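Local coordinates for protein modulator of the activity of Ets CG15085-PA (Drosophila melanogaster, PDB 1SV0) that binds the SAM domain of the transcription factor Yan through its own SAM domain, probably breaking up Yan polymers and so relieving repression, at residues 22-30 with 67-75. Sequence-based numbering, arbitrary orientation.
Sequences WLINMAVSE and MLYRDFRVR
The indole of W22 sits as a knob among L68, D71, F72 and R75, joining helix 16-30 to the long C-terminal helix 65-80 of the SAM domain, an all-helical bundle. The two segments cross steeply, with their axes 11.1 Å apart at closest approach. With CG of W22 anti to the backbone N (chi1 165°), the ring reaches across to the second helix, and NE1 donates a nearly straight hydrogen bond to D71 OD1 (2.8 Å, 162°). The acceptor lies close to the indole plane, whereas the N-H comes to the carboxylate from above its plane. From the other face of that carboxylate, R75 NE makes a salt bridge to the same OD1 at 3.0 Å, and R75 has a second acidic partner in D5.

Packing is tightest around the six-membered ring of W22. Its CZ2 edge lies against L68 O at 3.2 Å, while F72 turns an edge toward one face, an edge-to-face pair with planes at 62°. M26 CG lies over the opposite face, toward its rim, and L49 from helix 46-51 touches both W22 and F72. An alanine in place of W22 lacks the indole N-H and would probably open a gap among L68, M26 and F72 and leave D71 OD1 to R75 NE alone of its two donors. L68 puts CD2 against M26 CB at 3.6 Å and CD1 against L23 CD2.

Toward E30 the contact thins out to solvent: the side chains of exposed E30 and partly exposed M67 cross at about a right angle, E30 OE1 touching M67 CG. Between this looser side and the indole, the M26 chain bends at chi2 and chi3, which brings SD within 3.5 Å of D71 CG and lays the CE methyl against M67 O.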
ATOM      1  N   TRP C  22       7.850  -9.868  -8.407  1.00 22.10           N
ATOM      2  CA  TRP C  22       8.405  -8.736  -9.163  1.00 23.36           C
ATOM      3  C   TRP C  22       9.640  -8.177  -8.450  1.00 23.13           C
ATOM      4  O   TRP C  22      10.619  -7.792  -9.090  1.00 22.13           O
ATOM      5  CB  TRP C  22       7.358  -7.621  -9.299  1.00 22.45           C
ATOM      6  CG  TRP C  22       7.916  -6.291  -9.745  1.00 23.93           C
ATOM      7  CD1 TRP C  22       8.436  -5.977 -10.984  1.00 24.35           C
ATOM      8  CD2 TRP C  22       7.999  -5.090  -8.964  1.00 22.96           C
ATOM      9  NE1 TRP C  22       8.826  -4.663 -11.013  1.00 22.06           N
ATOM     10  CE2 TRP C  22       8.570  -4.092  -9.792  1.00 25.06           C
ATOM     11  CE3 TRP C  22       7.642  -4.757  -7.646  1.00 23.48           C
ATOM     12  CZ2 TRP C  22       8.792  -2.776  -9.341  1.00 25.03           C
ATOM     13  CZ3 TRP C  22       7.861  -3.441  -7.195  1.00 24.55           C
ATOM     14  CH2 TRP C  22       8.432  -2.471  -8.047  1.00 25.21           C
ATOM     15  N   LEU C  23       9.588  -8.122  -7.121  1.00 22.75           N
ATOM     16  CA  LEU C  23      10.713  -7.601  -6.346  1.00 23.85           C
ATOM     17  C   LEU C  23      11.926  -8.516  -6.492  1.00 24.08           C
ATOM     18  O   LEU C  23      13.055  -8.048  -6.651  1.00 21.06           O
ATOM     19  CB  LEU C  23      10.330  -7.471  -4.867  1.00 24.17           C
ATOM     20  CG  LEU C  23       9.398  -6.303  -4.524  1.00 25.69           C
ATOM     21  CD1 LEU C  23       8.921  -6.425  -3.069  1.00 25.86           C
ATOM     22  CD2 LEU C  23      10.145  -4.985  -4.733  1.00 24.27           C
ATOM     23  N   ILE C  24      11.686  -9.822  -6.417  1.00 23.98           N
ATOM     24  CA  ILE C  24      12.762 -10.799  -6.565  1.00 25.95           C
ATOM     25  C   ILE C  24      13.386 -10.674  -7.966  1.00 25.25           C
ATOM     26  O   ILE C  24      14.607 -10.692  -8.107  1.00 26.09           O
ATOM     27  CB  ILE C  24      12.233 -12.241  -6.344  1.00 25.90           C
ATOM     28  CG1 ILE C  24      11.918 -12.443  -4.859  1.00 26.14           C
ATOM     29  CG2 ILE C  24      13.265 -13.269  -6.826  1.00 24.93           C
ATOM     30  CD1 ILE C  24      11.220 -13.749  -4.560  1.00 32.10           C
ATOM     31  N   ASN C  25      12.546 -10.551  -8.991  1.00 25.10           N
ATOM     32  CA  ASN C  25      13.032 -10.382 -10.367  1.00 27.65           C
ATOM     33  C   ASN C  25      13.855  -9.104 -10.510  1.00 26.93           C
ATOM     34  O   ASN C  25      14.879  -9.087 -11.196  1.00 26.23           O
ATOM     35  CB  ASN C  25      11.866 -10.321 -11.367  1.00 27.65           C
ATOM     36  CG  ASN C  25      11.250 -11.678 -11.622  1.00 30.52           C
ATOM     37  OD1 ASN C  25      11.905 -12.705 -11.460  1.00 30.23           O
ATOM     38  ND2 ASN C  25       9.990 -11.690 -12.040  1.00 32.95           N
ATOM     39  N   MET C  26      13.394  -8.026  -9.877  1.00 27.07           N
ATOM     40  CA  MET C  26      14.113  -6.754  -9.937  1.00 26.03           C
ATOM     41  C   MET C  26      15.474  -6.877  -9.262  1.00 26.19           C
ATOM     42  O   MET C  26      16.467  -6.328  -9.747  1.00 25.97           O
ATOM     43  CB  MET C  26      13.305  -5.638  -9.257  1.00 25.66           C
ATOM     44  CG  MET C  26      12.123  -5.130 -10.080  1.00 29.33           C
ATOM     45  SD  MET C  26      12.626  -4.419 -11.676  1.00 33.11           S
ATOM     46  CE  MET C  26      13.645  -3.018 -11.132  1.00 33.75           C
ATOM     47  N   ALA C  27      15.526  -7.592  -8.141  1.00 25.41           N
ATOM     48  CA  ALA C  27      16.798  -7.775  -7.438  1.00 26.13           C
ATOM     49  C   ALA C  27      17.785  -8.526  -8.341  1.00 26.12           C
ATOM     50  O   ALA C  27      18.955  -8.150  -8.454  1.00 25.73           O
ATOM     51  CB  ALA C  27      16.579  -8.554  -6.137  1.00 26.82           C
ATOM     52  N   VAL C  28      17.304  -9.586  -8.985  1.00 25.10           N
ATOM     53  CA  VAL C  28      18.147 -10.384  -9.878  1.00 26.69           C
ATOM     54  C   VAL C  28      18.610  -9.542 -11.082  1.00 27.23           C
ATOM     55  O   VAL C  28      19.785  -9.554 -11.452  1.00 24.81           O
ATOM     56  CB  VAL C  28      17.383 -11.627 -10.389  1.00 26.66           C
ATOM     57  CG1 VAL C  28      18.202 -12.354 -11.448  1.00 30.15           C
ATOM     58  CG2 VAL C  28      17.078 -12.573  -9.215  1.00 27.93           C
ATOM     59  N   SER C  29      17.676  -8.810 -11.672  1.00 24.97           N
ATOM     60  CA  SER C  29      17.957  -7.967 -12.824  1.00 29.23           C
ATOM     61  C   SER C  29      18.998  -6.890 -12.499  1.00 28.29           C
ATOM     62  O   SER C  29      19.955  -6.690 -13.243  1.00 26.14           O
ATOM     63  CB  SER C  29      16.654  -7.304 -13.308  1.00 28.68           C
ATOM     64  OG  SER C  29      16.908  -6.422 -14.389  1.00 36.22           O
ATOM     65  N   GLU C  30      18.817  -6.230 -11.361  1.00 29.41           N
ATOM     66  CA  GLU C  30      19.697  -5.149 -10.929  1.00 29.41           C
ATOM     67  C   GLU C  30      20.964  -5.586 -10.211  1.00 29.99           C
ATOM     68  O   GLU C  30      21.785  -4.750  -9.830  1.00 29.39           O
ATOM     69  CB  GLU C  30      18.918  -4.180 -10.038  1.00 30.34           C
ATOM     70  CG  GLU C  30      17.873  -3.374 -10.780  1.00 33.88           C
ATOM     71  CD  GLU C  30      18.490  -2.368 -11.744  1.00 37.41           C
ATOM     72  OE1 GLU C  30      19.314  -1.545 -11.297  1.00 37.07           O
ATOM     73  OE2 GLU C  30      18.149  -2.400 -12.945  1.00 40.03           O
ATOM     74  N   MET C  67      14.872   2.449  -8.832  1.00 31.75           N
ATOM     75  CA  MET C  67      14.684   1.573  -9.984  1.00 33.31           C
ATOM     76  C   MET C  67      13.373   0.813  -9.850  1.00 31.01           C
ATOM     77  O   MET C  67      12.736   0.494 -10.850  1.00 29.86           O
ATOM     78  CB  MET C  67      15.849   0.586 -10.122  1.00 34.63           C
ATOM     79  CG  MET C  67      17.179   1.255 -10.436  1.00 39.80           C
ATOM     80  SD  MET C  67      17.008   2.520 -11.720  1.00 44.38           S
ATOM     81  CE  MET C  67      16.577   1.536 -13.169  1.00 38.54           C
ATOM     82  N   LEU C  68      12.984   0.511  -8.610  1.00 29.26           N
ATOM     83  CA  LEU C  68      11.721  -0.184  -8.352  1.00 28.06           C
ATOM     84  C   LEU C  68      10.576   0.752  -8.735  1.00 28.75           C
ATOM     85  O   LEU C  68       9.629   0.359  -9.438  1.00 26.91           O
ATOM     86  CB  LEU C  68      11.587  -0.552  -6.862  1.00 25.70           C
ATOM     87  CG  LEU C  68      12.620  -1.508  -6.266  1.00 25.77           C
ATOM     88  CD1 LEU C  68      12.276  -1.809  -4.802  1.00 24.52           C
ATOM     89  CD2 LEU C  68      12.654  -2.792  -7.085  1.00 25.35           C
ATOM     90  N   TYR C  69      10.666   1.992  -8.257  1.00 29.85           N
ATOM     91  CA  TYR C  69       9.648   3.003  -8.538  1.00 30.61           C
ATOM     92  C   TYR C  69       9.521   3.195 -10.041  1.00 31.66           C
ATOM     93  O   TYR C  69       8.434   3.151 -10.608  1.00 30.80           O
ATOM     94  CB  TYR C  69      10.042   4.339  -7.904  1.00 33.12           C
ATOM     95  CG  TYR C  69       9.111   5.484  -8.254  1.00 34.95           C
ATOM     96  CD1 TYR C  69       7.871   5.612  -7.636  1.00 37.38           C
ATOM     97  CD2 TYR C  69       9.466   6.428  -9.221  1.00 35.93           C
ATOM     98  CE1 TYR C  69       6.999   6.656  -7.967  1.00 39.33           C
ATOM     99  CE2 TYR C  69       8.602   7.474  -9.564  1.00 38.73           C
ATOM    100  CZ  TYR C  69       7.373   7.580  -8.931  1.00 39.27           C
ATOM    101  OH  TYR C  69       6.520   8.611  -9.253  1.00 41.97           O
ATOM    102  N   ARG C  70      10.662   3.410 -10.677  1.00 33.88           N
ATOM    103  CA  ARG C  70      10.722   3.632 -12.112  1.00 37.25           C
ATOM    104  C   ARG C  70      10.097   2.481 -12.902  1.00 37.10           C
ATOM    105  O   ARG C  70       9.270   2.708 -13.785  1.00 36.65           O
ATOM    106  CB  ARG C  70      12.180   3.825 -12.514  1.00 40.82           C
ATOM    107  CG  ARG C  70      12.407   4.361 -13.910  1.00 48.81           C
ATOM    108  CD  ARG C  70      13.870   4.763 -14.062  1.00 52.29           C
ATOM    109  NE  ARG C  70      14.258   5.740 -13.044  1.00 56.25           N
ATOM    110  CZ  ARG C  70      15.497   6.195 -12.875  1.00 58.62           C
ATOM    111  NH1 ARG C  70      16.482   5.760 -13.652  1.00 59.58           N
ATOM    112  NH2 ARG C  70      15.751   7.092 -11.930  1.00 58.44           N
ATOM    113  N   ASP C  71      10.493   1.253 -12.574  1.00 34.17           N
ATOM    114  CA  ASP C  71       9.984   0.068 -13.257  1.00 33.79           C
ATOM    115  C   ASP C  71       8.477  -0.111 -13.086  1.00 33.23           C
ATOM    116  O   ASP C  71       7.777  -0.452 -14.047  1.00 30.88           O
ATOM    117  CB  ASP C  71      10.725  -1.177 -12.751  1.00 34.77           C
ATOM    118  CG  ASP C  71      10.416  -2.418 -13.567  1.00 37.81           C
ATOM    119  OD1 ASP C  71       9.458  -3.149 -13.224  1.00 39.01           O
ATOM    120  OD2 ASP C  71      11.135  -2.660 -14.560  1.00 38.67           O
ATOM    121  N   PHE C  72       7.972   0.120 -11.874  1.00 31.26           N
ATOM    122  CA  PHE C  72       6.537  -0.021 -11.629  1.00 32.34           C
ATOM    123  C   PHE C  72       5.738   0.998 -12.447  1.00 33.81           C
ATOM    124  O   PHE C  72       4.704   0.664 -13.033  1.00 32.88           O
ATOM    125  CB  PHE C  72       6.206   0.155 -10.142  1.00 30.36           C
ATOM    126  CG  PHE C  72       4.793  -0.219  -9.795  1.00 31.41           C
ATOM    127  CD1 PHE C  72       4.439  -1.551  -9.604  1.00 30.89           C
ATOM    128  CD2 PHE C  72       3.806   0.757  -9.685  1.00 30.53           C
ATOM    129  CE1 PHE C  72       3.125  -1.908  -9.307  1.00 33.38           C
ATOM    130  CE2 PHE C  72       2.483   0.410  -9.384  1.00 31.76           C
ATOM    131  CZ  PHE C  72       2.143  -0.919  -9.196  1.00 31.22           C
ATOM    132  N   ARG C  73       6.219   2.237 -12.481  1.00 35.43           N
ATOM    133  CA  ARG C  73       5.567   3.306 -13.236  1.00 37.67           C
ATOM    134  C   ARG C  73       5.475   2.978 -14.727  1.00 37.48           C
ATOM    135  O   ARG C  73       4.456   3.244 -15.369  1.00 34.80           O
ATOM    136  CB  ARG C  73       6.332   4.623 -13.046  1.00 40.78           C
ATOM    137  CG  ARG C  73       5.648   5.604 -12.118  1.00 47.56           C
ATOM    138  CD  ARG C  73       5.266   4.952 -10.815  1.00 51.57           C
ATOM    139  NE  ARG C  73       4.421   5.816  -9.999  1.00 58.02           N
ATOM    140  CZ  ARG C  73       3.222   6.263 -10.363  1.00 60.20           C
ATOM    141  NH1 ARG C  73       2.708   5.933 -11.540  1.00 61.52           N
ATOM    142  NH2 ARG C  73       2.533   7.045  -9.543  1.00 62.42           N
ATOM    143  N   VAL C  74       6.549   2.412 -15.274  1.00 36.92           N
ATOM    144  CA  VAL C  74       6.579   2.039 -16.681  1.00 38.38           C
ATOM    145  C   VAL C  74       5.504   0.992 -16.951  1.00 38.65           C
ATOM    146  O   VAL C  74       4.750   1.098 -17.921  1.00 37.50           O
ATOM    147  CB  VAL C  74       7.948   1.447 -17.075  1.00 39.75           C
ATOM    148  CG1 VAL C  74       7.897   0.937 -18.511  1.00 41.02           C
ATOM    149  CG2 VAL C  74       9.036   2.500 -16.916  1.00 40.77           C
ATOM    150  N   ARG C  75       5.439  -0.019 -16.088  1.00 36.95           N
ATOM    151  CA  ARG C  75       4.449  -1.076 -16.236  1.00 36.01           C
ATOM    152  C   ARG C  75       3.037  -0.505 -16.139  1.00 36.80           C
ATOM    153  O   ARG C  75       2.161  -0.850 -16.935  1.00 35.16           O
ATOM    154  CB  ARG C  75       4.655  -2.157 -15.167  1.00 33.97           C
ATOM    155  CG  ARG C  75       5.859  -3.058 -15.416  1.00 34.58           C
ATOM    156  CD  ARG C  75       6.124  -3.973 -14.228  1.00 32.42           C
ATOM    157  NE  ARG C  75       7.299  -4.816 -14.430  1.00 33.90           N
ATOM    158  CZ  ARG C  75       7.275  -6.049 -14.932  1.00 35.92           C
ATOM    159  NH1 ARG C  75       6.127  -6.610 -15.294  1.00 33.29           N
ATOM    160  NH2 ARG C  75       8.408  -6.726 -15.069  1.00 38.23           N
TER